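Local coordinates for protein uncharacterized sugar kinase PH1459 (Pyrococcus horikoshii, PDB 3GBU) that probably phosphorylates a sugar, perhaps fructose, at the expense of ATP, as expected of a PfkB-family carbohydrate kinase of the ribokinase clan, at residues A[154-159]-A[185-190]; A[73-78]-A[119-124]; A[235-240]-A[275-280]. The protein carries 1 engineered substitution. All coordinates share one frame; numbering follows the deposited sequence.

Interaction 1: A[154-159]-A[185-190]. With ATP (adenosine-5'-triphosphate), chain E.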
loop_
_atom_site.group_PDB
_atom_site.type_symbol
_atom_site.label_atom_id
_atom_site.label_comp_id
_atom_site.label_asym_id
_atom_site.label_seq_id
_atom_site.Cartn_x
_atom_site.Cartn_y
_atom_site.Cartn_z
ATOM N N SER A 154 -28.109 -17.005 18.402
ATOM C CA SER A 154 -27.778 -16.450 19.707
ATOM C C SER A 154 -27.723 -14.932 19.638
ATOM O O SER A 154 -27.977 -14.242 20.625
ATOM C CB SER A 154 -26.434 -16.995 20.176
ATOM O OG SER A 154 -26.497 -18.401 20.291
ATOM N N SER A 155 -27.366 -14.427 18.463
ATOM C CA SER A 155 -27.272 -12.998 18.219
ATOM C C SER A 155 -27.917 -12.748 16.869
ATOM O O SER A 155 -27.903 -13.624 16.006
ATOM C CB SER A 155 -25.806 -12.551 18.145
ATOM O OG SER A 155 -25.148 -12.668 19.388
ATOM N N LEU A 156 -28.499 -11.570 16.684
ATOM C CA LEU A 156 -29.084 -11.258 15.391
ATOM C C LEU A 156 -27.898 -11.055 14.453
ATOM O O LEU A 156 -26.874 -10.484 14.845
ATOM C CB LEU A 156 -29.928 -9.985 15.464
ATOM C CG LEU A 156 -31.209 -10.116 16.292
ATOM C CD1 LEU A 156 -31.927 -8.777 16.357
ATOM C CD2 LEU A 156 -32.113 -11.189 15.674
ATOM N N ILE A 157 -28.029 -11.536 13.223
ATOM C CA ILE A 157 -26.960 -11.415 12.253
ATOM C C ILE A 157 -27.313 -10.369 11.199
ATOM O O ILE A 157 -28.386 -10.428 10.603
ATOM C CB ILE A 157 -26.708 -12.768 11.559
ATOM C CG1 ILE A 157 -26.438 -13.851 12.614
ATOM C CG2 ILE A 157 -25.564 -12.634 10.561
ATOM C CD1 ILE A 157 -25.248 -13.578 13.511
ATOM N N ALA A 158 -26.414 -9.413 10.974
ATOM C CA ALA A 158 -26.656 -8.366 9.981
ATOM C C ALA A 158 -25.607 -8.448 8.877
ATOM O O ALA A 158 -24.411 -8.554 9.155
ATOM C CB ALA A 158 -26.620 -6.982 10.644
ATOM N N PHE A 159 -26.061 -8.390 7.630
ATOM C CA PHE A 159 -25.168 -8.478 6.489
ATOM C C PHE A 159 -25.416 -7.404 5.438
ATOM O O PHE A 159 -26.520 -7.280 4.922
ATOM C CB PHE A 159 -25.306 -9.865 5.839
ATOM C CG PHE A 159 -24.336 -10.114 4.713
ATOM C CD1 PHE A 159 -22.961 -10.140 4.952
ATOM C CD2 PHE A 159 -24.795 -10.318 3.413
ATOM C CE1 PHE A 159 -22.058 -10.366 3.918
ATOM C CE2 PHE A 159 -23.907 -10.543 2.373
ATOM C CZ PHE A 159 -22.529 -10.569 2.623
ATOM N N LEU A 185 -27.803 -16.786 6.164
ATOM C CA LEU A 185 -27.388 -16.815 7.562
ATOM C C LEU A 185 -27.829 -15.555 8.318
ATOM O O LEU A 185 -27.843 -15.531 9.550
ATOM C CB LEU A 185 -25.863 -16.925 7.656
ATOM C CG LEU A 185 -25.207 -18.308 7.604
ATOM C CD1 LEU A 185 -23.717 -18.149 7.808
ATOM C CD2 LEU A 185 -25.789 -19.206 8.689
ATOM N N ALA A 186 -28.209 -14.517 7.580
ATOM C CA ALA A 186 -28.578 -13.248 8.197
ATOM C C ALA A 186 -30.035 -12.963 8.507
ATOM O O ALA A 186 -30.945 -13.270 7.734
ATOM C CB ALA A 186 -28.019 -12.101 7.357
ATOM N N ASP A 187 -30.239 -12.347 9.661
ATOM C CA ASP A 187 -31.568 -11.943 10.077
ATOM C C ASP A 187 -31.826 -10.595 9.400
ATOM O O ASP A 187 -32.943 -10.289 8.984
ATOM C CB ASP A 187 -31.595 -11.765 11.591
ATOM C CG ASP A 187 -31.319 -13.055 12.332
ATOM O OD1 ASP A 187 -32.236 -13.898 12.387
ATOM O OD2 ASP A 187 -30.192 -13.227 12.848
ATOM N N ILE A 188 -30.764 -9.806 9.272
ATOM C CA ILE A 188 -30.853 -8.474 8.686
ATOM C C ILE A 188 -29.948 -8.303 7.467
ATOM O O ILE A 188 -28.734 -8.461 7.561
ATOM C CB ILE A 188 -30.477 -7.425 9.743
ATOM C CG1 ILE A 188 -31.423 -7.565 10.940
ATOM C CG2 ILE A 188 -30.511 -6.028 9.138
ATOM C CD1 ILE A 188 -30.823 -7.114 12.247
ATOM N N VAL A 189 -30.543 -7.979 6.322
ATOM C CA VAL A 189 -29.774 -7.797 5.100
ATOM C C VAL A 189 -29.938 -6.391 4.515
ATOM O O VAL A 189 -31.045 -5.862 4.453
ATOM C CB VAL A 189 -30.189 -8.828 4.007
ATOM C CG1 VAL A 189 -29.388 -8.583 2.725
ATOM C CG2 VAL A 189 -29.967 -10.253 4.518
ATOM N N LYS A 190 -28.825 -5.797 4.098
ATOM C CA LYS A 190 -28.830 -4.476 3.484
ATOM C C LYS A 190 -28.248 -4.612 2.081
ATOM O O LYS A 190 -27.284 -5.342 1.872
ATOM C CB LYS A 190 -27.979 -3.489 4.294
ATOM C CG LYS A 190 -27.818 -2.113 3.627
ATOM C CD LYS A 190 -26.957 -1.181 4.480
ATOM C CE LYS A 190 -26.556 0.088 3.737
ATOM N NZ LYS A 190 -25.598 -0.147 2.618
HETATM P PG ATP E . -22.816 2.009 -1.491
HETATM O O1G ATP E . -22.898 1.655 -2.948
HETATM O O2G ATP E . -21.887 1.082 -0.731
HETATM O O3G ATP E . -22.488 3.486 -1.282
HETATM P PB ATP E . -25.227 2.632 0.075
HETATM O O1B ATP E . -26.260 1.797 0.801
HETATM O O2B ATP E . -24.216 3.423 0.832
HETATM O O3B ATP E . -24.318 1.752 -0.950
HETATM P PA ATP E . -26.357 5.222 -0.637
HETATM O O1A ATP E . -25.150 5.955 -0.081
HETATM O O2A ATP E . -27.003 5.757 -1.875
HETATM O O3A ATP E . -26.028 3.638 -0.906
HETATM O "O5'" ATP E . -27.484 5.064 0.506
HETATM C "C5'" ATP E . -27.267 5.401 1.879
HETATM C "C4'" ATP E . -28.537 6.096 2.374
HETATM O "O4'" ATP E . -28.169 7.452 2.660
HETATM C "C3'" ATP E . -29.654 6.234 1.337
HETATM O "O3'" ATP E . -30.550 5.143 1.329
HETATM C "C2'" ATP E . -30.314 7.523 1.698
HETATM O "O2'" ATP E . -31.377 7.364 2.640
HETATM C "C1'" ATP E . -29.195 8.362 2.262
HETATM N N9 ATP E . -28.765 9.288 1.158
HETATM C C8 ATP E . -27.821 9.107 0.192
HETATM N N7 ATP E . -27.729 10.189 -0.629
HETATM C C5 ATP E . -28.624 11.091 -0.192
HETATM C C6 ATP E . -29.071 12.453 -0.574
HETATM N N6 ATP E . -28.518 13.078 -1.623
HETATM N N1 ATP E . -30.061 13.050 0.170
HETATM C C2 ATP E . -30.646 12.443 1.245
HETATM N N3 ATP E . -30.287 11.203 1.649
HETATM C C4 ATP E . -29.304 10.497 0.988
HETATM O O HOH W 1 -29.418 -15.343 14.746
#

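Interaction 2: A[73-78]-A[119-124]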
loop_
_atom_site.group_PDB
_atom_site.type_symbol
_atom_site.label_atom_id
_atom_site.label_comp_id
_atom_site.label_asym_id
_atom_site.label_seq_id
_atom_site.Cartn_x
_atom_site.Cartn_y
_atom_site.Cartn_z
ATOM N N ASN A 73 -14.527 5.676 20.928
ATOM C CA ASN A 73 -15.042 4.783 21.965
ATOM C C ASN A 73 -15.432 3.385 21.488
ATOM O O ASN A 73 -16.192 2.678 22.157
ATOM C CB ASN A 73 -16.220 5.429 22.696
ATOM C CG ASN A 73 -15.861 6.787 23.277
ATOM O OD1 ASN A 73 -14.794 6.959 23.876
ATOM N ND2 ASN A 73 -16.750 7.759 23.099
ATOM N N VAL A 74 -14.915 2.985 20.334
ATOM C CA VAL A 74 -15.187 1.650 19.817
ATOM C C VAL A 74 -14.260 0.693 20.573
ATOM O O VAL A 74 -13.071 0.982 20.733
ATOM C CB VAL A 74 -14.873 1.551 18.299
ATOM C CG1 VAL A 74 -14.982 0.098 17.830
ATOM C CG2 VAL A 74 -15.835 2.436 17.506
ATOM N N ASP A 75 -14.803 -0.422 21.052
ATOM C CA ASP A 75 -14.000 -1.411 21.769
ATOM C C ASP A 75 -13.045 -2.053 20.760
ATOM O O ASP A 75 -13.480 -2.640 19.772
ATOM C CB ASP A 75 -14.920 -2.461 22.398
ATOM C CG ASP A 75 -14.153 -3.605 23.054
ATOM O OD1 ASP A 75 -12.923 -3.492 23.245
ATOM O OD2 ASP A 75 -14.791 -4.627 23.386
ATOM N N THR A 76 -11.742 -1.941 21.008
ATOM C CA THR A 76 -10.746 -2.477 20.088
ATOM C C THR A 76 -10.029 -3.753 20.542
ATOM O O THR A 76 -9.104 -4.221 19.875
ATOM C CB THR A 76 -9.678 -1.420 19.791
ATOM O OG1 THR A 76 -9.018 -1.061 21.012
ATOM C CG2 THR A 76 -10.319 -0.171 19.180
ATOM N N ARG A 77 -10.447 -4.320 21.665
ATOM C CA ARG A 77 -9.808 -5.534 22.168
ATOM C C ARG A 77 -9.833 -6.672 21.146
ATOM O O ARG A 77 -8.949 -7.521 21.137
ATOM C CB ARG A 77 -10.492 -5.989 23.454
ATOM C CG ARG A 77 -10.354 -5.007 24.613
ATOM C CD ARG A 77 -11.228 -5.436 25.781
ATOM N NE ARG A 77 -12.638 -5.456 25.404
ATOM C CZ ARG A 77 -13.569 -6.160 26.037
ATOM N NH1 ARG A 77 -13.239 -6.909 27.081
ATOM N NH2 ARG A 77 -14.830 -6.116 25.627
ATOM N N GLY A 78 -10.840 -6.672 20.282
ATOM C CA GLY A 78 -10.964 -7.714 19.277
ATOM C C GLY A 78 -10.186 -7.464 18.000
ATOM O O GLY A 78 -10.359 -8.176 17.011
ATOM N N TRP A 119 -13.860 -14.528 21.427
ATOM C CA TRP A 119 -15.220 -14.986 21.673
ATOM C C TRP A 119 -16.000 -14.237 22.738
ATOM O O TRP A 119 -17.227 -14.213 22.691
ATOM C CB TRP A 119 -15.226 -16.483 21.988
ATOM C CG TRP A 119 -14.840 -17.292 20.811
ATOM C CD1 TRP A 119 -13.608 -17.814 20.542
ATOM C CD2 TRP A 119 -15.669 -17.619 19.694
ATOM N NE1 TRP A 119 -13.619 -18.445 19.326
ATOM C CE2 TRP A 119 -14.873 -18.342 18.783
ATOM C CE3 TRP A 119 -17.010 -17.370 19.372
ATOM C CZ2 TRP A 119 -15.370 -18.823 17.574
ATOM C CZ3 TRP A 119 -17.506 -17.846 18.168
ATOM C CH2 TRP A 119 -16.687 -18.566 17.284
ATOM N N ASP A 120 -15.312 -13.627 23.699
ATOM C CA ASP A 120 -16.018 -12.876 24.735
ATOM C C ASP A 120 -16.775 -11.714 24.108
ATOM O O ASP A 120 -17.963 -11.521 24.373
ATOM C CB ASP A 120 -15.048 -12.342 25.786
ATOM C CG ASP A 120 -14.378 -13.450 26.568
ATOM O OD1 ASP A 120 -15.096 -14.331 27.087
ATOM O OD2 ASP A 120 -13.132 -13.440 26.667
ATOM N N ILE A 121 -16.085 -10.940 23.275
ATOM C CA ILE A 121 -16.719 -9.808 22.613
ATOM C C ILE A 121 -17.893 -10.326 21.807
ATOM O O ILE A 121 -18.935 -9.677 21.720
ATOM C CB ILE A 121 -15.737 -9.077 21.684
ATOM C CG1 ILE A 121 -14.645 -8.406 22.520
ATOM C CG2 ILE A 121 -16.475 -8.049 20.854
ATOM C CD1 ILE A 121 -13.570 -7.733 21.701
ATOM N N VAL A 122 -17.721 -11.510 21.229
ATOM C CA VAL A 122 -18.777 -12.134 20.450
ATOM C C VAL A 122 -19.884 -12.671 21.368
ATOM O O VAL A 122 -21.014 -12.857 20.935
ATOM C CB VAL A 122 -18.233 -13.295 19.597
ATOM C CG1 VAL A 122 -19.358 -13.925 18.797
ATOM C CG2 VAL A 122 -17.148 -12.788 18.669
ATOM N N GLU A 123 -19.552 -12.913 22.634
ATOM C CA GLU A 123 -20.513 -13.428 23.615
ATOM C C GLU A 123 -21.497 -12.329 24.027
ATOM O O GLU A 123 -22.689 -12.573 24.226
ATOM C CB GLU A 123 -19.765 -13.929 24.855
ATOM C CG GLU A 123 -20.558 -14.877 25.733
ATOM C CD GLU A 123 -19.846 -15.203 27.036
ATOM O OE1 GLU A 123 -18.609 -15.397 27.023
ATOM O OE2 GLU A 123 -20.532 -15.275 28.077
ATOM N N GLU A 124 -20.981 -11.115 24.155
ATOM C CA GLU A 124 -21.791 -9.974 24.548
ATOM C C GLU A 124 -22.807 -9.520 23.496
ATOM O O GLU A 124 -23.979 -9.339 23.802
ATOM C CB GLU A 124 -20.887 -8.790 24.876
ATOM C CG GLU A 124 -19.768 -9.083 25.854
ATOM C CD GLU A 124 -18.879 -7.874 26.066
ATOM O OE1 GLU A 124 -19.424 -6.809 26.429
ATOM O OE2 GLU A 124 -17.647 -7.981 25.871
#

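Interaction 3: A[235-240]-A[275-280]. With ATP (adenosine-5'-triphosphate), chain E.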
loop_
_atom_site.group_PDB
_atom_site.type_symbol
_atom_site.label_atom_id
_atom_site.label_comp_id
_atom_site.label_asym_id
_atom_site.label_seq_id
_atom_site.Cartn_x
_atom_site.Cartn_y
_atom_site.Cartn_z
ATOM N N TYR A 235 -34.846 12.322 2.922
ATOM C CA TYR A 235 -35.105 13.614 3.543
ATOM C C TYR A 235 -34.696 14.636 2.501
ATOM O O TYR A 235 -33.845 14.359 1.659
ATOM C CB TYR A 235 -34.226 13.819 4.777
ATOM C CG TYR A 235 -34.898 13.485 6.075
ATOM C CD1 TYR A 235 -35.798 14.369 6.664
ATOM C CD2 TYR A 235 -34.647 12.277 6.711
ATOM C CE1 TYR A 235 -36.432 14.052 7.865
ATOM C CE2 TYR A 235 -35.274 11.948 7.902
ATOM C CZ TYR A 235 -36.160 12.834 8.479
ATOM O OH TYR A 235 -36.751 12.498 9.680
ATOM N N ASN A 236 -35.290 15.819 2.558
ATOM C CA ASN A 236 -34.951 16.856 1.602
ATOM C C ASN A 236 -33.732 17.623 2.106
ATOM O O ASN A 236 -33.849 18.504 2.954
ATOM C CB ASN A 236 -36.149 17.791 1.401
ATOM C CG ASN A 236 -35.839 18.945 0.472
ATOM O OD1 ASN A 236 -35.089 18.800 -0.497
ATOM N ND2 ASN A 236 -36.422 20.099 0.756
ATOM N N VAL A 237 -32.556 17.269 1.597
ATOM C CA VAL A 237 -31.325 17.940 2.005
ATOM C C VAL A 237 -30.406 18.184 0.822
ATOM O O VAL A 237 -30.556 17.581 -0.235
ATOM C CB VAL A 237 -30.510 17.118 3.051
ATOM C CG1 VAL A 237 -31.409 16.629 4.156
ATOM C CG2 VAL A 237 -29.810 15.950 2.369
ATOM N N ASN A 238 -29.452 19.080 1.023
ATOM C CA ASN A 238 -28.463 19.403 0.010
ATOM C C ASN A 238 -27.192 18.674 0.466
ATOM O O ASN A 238 -26.483 19.142 1.362
ATOM C CB ASN A 238 -28.220 20.915 -0.034
ATOM C CG ASN A 238 -27.242 21.315 -1.121
ATOM O OD1 ASN A 238 -26.665 22.396 -1.079
ATOM N ND2 ASN A 238 -27.056 20.446 -2.105
ATOM N N PRO A 239 -26.909 17.504 -0.130
ATOM C CA PRO A 239 -25.732 16.695 0.212
ATOM C C PRO A 239 -24.374 17.360 0.026
ATOM O O PRO A 239 -24.086 17.942 -1.014
ATOM C CB PRO A 239 -25.892 15.455 -0.672
ATOM C CG PRO A 239 -26.646 15.967 -1.849
ATOM C CD PRO A 239 -27.686 16.859 -1.202
ATOM N N LEU A 240 -23.545 17.271 1.058
ATOM C CA LEU A 240 -22.201 17.828 1.012
ATOM C C LEU A 240 -21.231 16.700 0.630
ATOM O O LEU A 240 -20.326 16.891 -0.181
ATOM C CB LEU A 240 -21.813 18.405 2.381
ATOM C CG LEU A 240 -20.385 18.967 2.461
ATOM C CD1 LEU A 240 -20.301 20.270 1.661
ATOM C CD2 LEU A 240 -19.985 19.206 3.921
ATOM N N VAL A 275 -30.643 9.927 10.197
ATOM C CA VAL A 275 -29.206 9.720 10.379
ATOM C C VAL A 275 -28.466 9.764 9.050
ATOM O O VAL A 275 -27.408 10.386 8.945
ATOM C CB VAL A 275 -28.912 8.372 11.102
ATOM C CG1 VAL A 275 -27.393 8.119 11.183
ATOM C CG2 VAL A 275 -29.513 8.407 12.507
ATOM N N ALA A 276 -29.029 9.128 8.029
ATOM C CA ALA A 276 -28.403 9.116 6.709
ATOM C C ALA A 276 -28.325 10.520 6.102
ATOM O O ALA A 276 -27.262 10.950 5.632
ATOM C CB ALA A 276 -29.174 8.189 5.777
ATOM N N ALA A 277 -29.455 11.227 6.112
ATOM C CA ALA A 277 -29.518 12.579 5.563
ATOM C C ALA A 277 -28.498 13.495 6.228
ATOM O O ALA A 277 -27.725 14.160 5.547
ATOM C CB ALA A 277 -30.932 13.152 5.728
ATOM N N LEU A 278 -28.482 13.525 7.554
ATOM C CA LEU A 278 -27.537 14.379 8.267
ATOM C C LEU A 278 -26.080 13.994 8.040
ATOM O O LEU A 278 -25.199 14.861 8.053
ATOM C CB LEU A 278 -27.848 14.385 9.766
ATOM C CG LEU A 278 -29.117 15.159 10.148
ATOM C CD1 LEU A 278 -29.400 14.985 11.623
ATOM C CD2 LEU A 278 -28.946 16.636 9.812
ATOM N N SER A 279 -25.815 12.709 7.820
ATOM C CA SER A 279 -24.444 12.270 7.586
ATOM C C SER A 279 -23.910 12.870 6.286
ATOM O O SER A 279 -22.700 13.053 6.136
ATOM C CB SER A 279 -24.360 10.736 7.520
ATOM O OG SER A 279 -24.767 10.248 6.256
ATOM N N THR A 280 -24.805 13.180 5.347
ATOM C CA THR A 280 -24.381 13.770 4.071
ATOM C C THR A 280 -23.791 15.167 4.262
ATOM O O THR A 280 -23.227 15.735 3.329
ATOM C CB THR A 280 -25.540 13.910 3.071
ATOM O OG1 THR A 280 -26.481 14.864 3.573
ATOM C CG2 THR A 280 -26.230 12.569 2.855
HETATM P PG ATP E . -22.816 2.009 -1.491
HETATM O O1G ATP E . -22.898 1.655 -2.948
HETATM O O2G ATP E . -21.887 1.082 -0.731
HETATM O O3G ATP E . -22.488 3.486 -1.282
HETATM P PB ATP E . -25.227 2.632 0.075
HETATM O O1B ATP E . -26.260 1.797 0.801
HETATM O O2B ATP E . -24.216 3.423 0.832
HETATM O O3B ATP E . -24.318 1.752 -0.950
HETATM P PA ATP E . -26.357 5.222 -0.637
HETATM O O1A ATP E . -25.150 5.955 -0.081
HETATM O O2A ATP E . -27.003 5.757 -1.875
HETATM O O3A ATP E . -26.028 3.638 -0.906
HETATM O "O5'" ATP E . -27.484 5.064 0.506
HETATM C "C5'" ATP E . -27.267 5.401 1.879
HETATM C "C4'" ATP E . -28.537 6.096 2.374
HETATM O "O4'" ATP E . -28.169 7.452 2.660
HETATM C "C3'" ATP E . -29.654 6.234 1.337
HETATM O "O3'" ATP E . -30.550 5.143 1.329
HETATM C "C2'" ATP E . -30.314 7.523 1.698
HETATM O "O2'" ATP E . -31.377 7.364 2.640
HETATM C "C1'" ATP E . -29.195 8.362 2.262
HETATM N N9 ATP E . -28.765 9.288 1.158
HETATM C C8 ATP E . -27.821 9.107 0.192
HETATM N N7 ATP E . -27.729 10.189 -0.629
HETATM C C5 ATP E . -28.624 11.091 -0.192
HETATM C C6 ATP E . -29.071 12.453 -0.574
HETATM N N6 ATP E . -28.518 13.078 -1.623
HETATM N N1 ATP E . -30.061 13.050 0.170
HETATM C C2 ATP E . -30.646 12.443 1.245
HETATM N N3 ATP E . -30.287 11.203 1.649
HETATM C C4 ATP E . -29.304 10.497 0.988
#

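Interaction 1: A[154-159]-A[185-190]
Asp187 reaches back across the gap between two parallel strands to the backbone N of Ile157. Its CG stands beside its own backbone N, chi1 -63°, and this turns the carboxylate toward the start of strand 156-160. OD2 accepts from Ile157 N at 2.8 Å, through its anti lone pair. The Leu156 side chain crosses the Asp187 side chain at about a right angle, with CD2 lying 3.9 Å from Asp187 CG. A water donates to both Ser155 O and Asp187 OD2 and so joins Ser155 to the same oxygen.

Ile157 O is gripped twice, by Asp187 N and by Ile188 N. The second bond is the straighter, Ile188 N to Ile157 O at 2.8 Å. Parallel pairing then continues: Phe159 N bonds Ile188 O at 2.7 Å, and Lys190 N bonds Phe159 O at 2.9 Å. Ala158 and Ile188 put their CB atoms 4.0 Å apart on one face of the sheet. On the other face Phe159 CB rests on Ala186 CB at 3.8 Å, while the Phe159 ring leads away to meet Phe130. Without the Asp187 carboxylate, as with an alanine here, Ile157 N would probably be left without its acceptor, and the water would keep Ser155 O but lose its second partner.

At the far end the Lys190 chain runs out and bends at chi4, so that NZ bonds ATP O1B at 2.7 Å; NZ also forms a salt bridge with Asp160. The contact closes the beta-alpha-beta unit of strand 156-160, helix 172-185 and strand 188-192. Strand 127-131 flanks strand 156-160 in the sheet. Helix 140-151 packs on Ile157 and Leu185, and helix 245-259 covers Ala158 and Ile188.

Interaction 2: A[73-78]-A[119-124]
A salt-bridge network of Asp75, Arg77 and Glu124 joins the loop after helix 60-71 to the short helix 119-124, and an Asx turn shapes the loop. The link between them is Arg77, whose NH2 meets Glu124 OE2 at 3.4 Å, a weak bond within a salt bridge. OE2 lies at the edge of the guanidinium, near its plane, but the Glu124 carboxylate plane is turned 69° from the guanidinium plane.

Arg77 is held more firmly inside its own loop. It grips Asp75 side-on with two nitrogens, NE to OD1 at 2.9 Å and NH2 to OD2 at 2.7 Å. Asp75 OD1 also accepts from Arg77 N at 3.1 Å, which makes the Asx turn. Arg77 N and NE come to OD1 from opposite faces of the carboxylate. These bonds, with the bend of the arginine chain at chi3 (-61°), fix how the guanidinium is turned toward the helix.

Ile121 packs against the loop. Its CG1 lies over one face of the guanidinium, 3.9 Å from Arg77 NH2. Its CD1 lies 3.3 Å from Gly78 N, a close approach at a residue that has no side chain.

Asp75 OD2 has a further partner in Ser51 OG. The loop also bonds through its backbone to strand 50-57, and Ile121 packs on Ser51 of that strand. Helix 119-124 leans through Trp119 and Val122 on helix 140-151, while Val74 packs against helix 35-45.

Interaction 3: A[235-240]-A[275-280]
Ala277 CB, near the end of helix 265-279, is met by two side chains of the loop 235-240. Tyr235 CB touches Ala277 CB at 3.5 Å, and its ring lies obliquely against the same methyl. Val237 CG1 comes to 3.8 Å from Ala277 CB. The other branch, Val237 CG2, lies 3.7 Å from Thr280 OG1, and the two side chains cross obliquely. Thr280 CB in turn packs against Pro239 CB. One hydrogen bond crosses the contact: Leu240 N donates to Thr280 O at 2.8 Å, tilted from the carbonyl plane.

The next shell is ATP. Pro239 CG lies 3.4 Å from the adenine N6, and Val237 CG2 lies 3.6 Å from N1. On the same side of the base, Thr280 CG2 approaches the ring carbons C5 and C4. Ala276 CB sits 3.4 Å from O4' of the ribose.

Further out, the helix end and the loop are each held in place. Thr280 OG1 sits between its backbone N and carbonyl carbon, chi1 66°, which leaves CG2 directed at the base. Ser279 OG bonds back to Ala276 O. Tyr235 OH bonds Glu299, and its side chain also packs on Asn273 and Leu274. Thr280 also has a backbone bond with Asp241, so the loop stays joined to the helix end beyond Leu240.

Most of the groups that meet the adenine and ribose here are carbon atoms of side chains, with the backbone Tyr235 O near C2. This is consistent with a base held at this wall largely by shape and van der Waals contact.

The three contacts follow one another along the chain in the order 2, 1, 3, all within the PfkB kinase fold. Interaction 1 lies within the nine-stranded mixed sheet. Segment 73-78 of interaction 2 leads into the outermost strand 79-82 and meets helix 119-124. Segment 235-240 of interaction 3 follows strand 228-233, outermost at the other end, and meets helix 265-279. Centres of interactions 1 and 2 are about 18 Å apart, 1 and 3 about 26 Å, and 2 and 3 about 31 Å. Interactions 1 and 3 share ATP, one at a phosphate and one at the adenine and ribose, and helix 245-259 packs against both. Interaction 2 is structural packing away from the nucleotide.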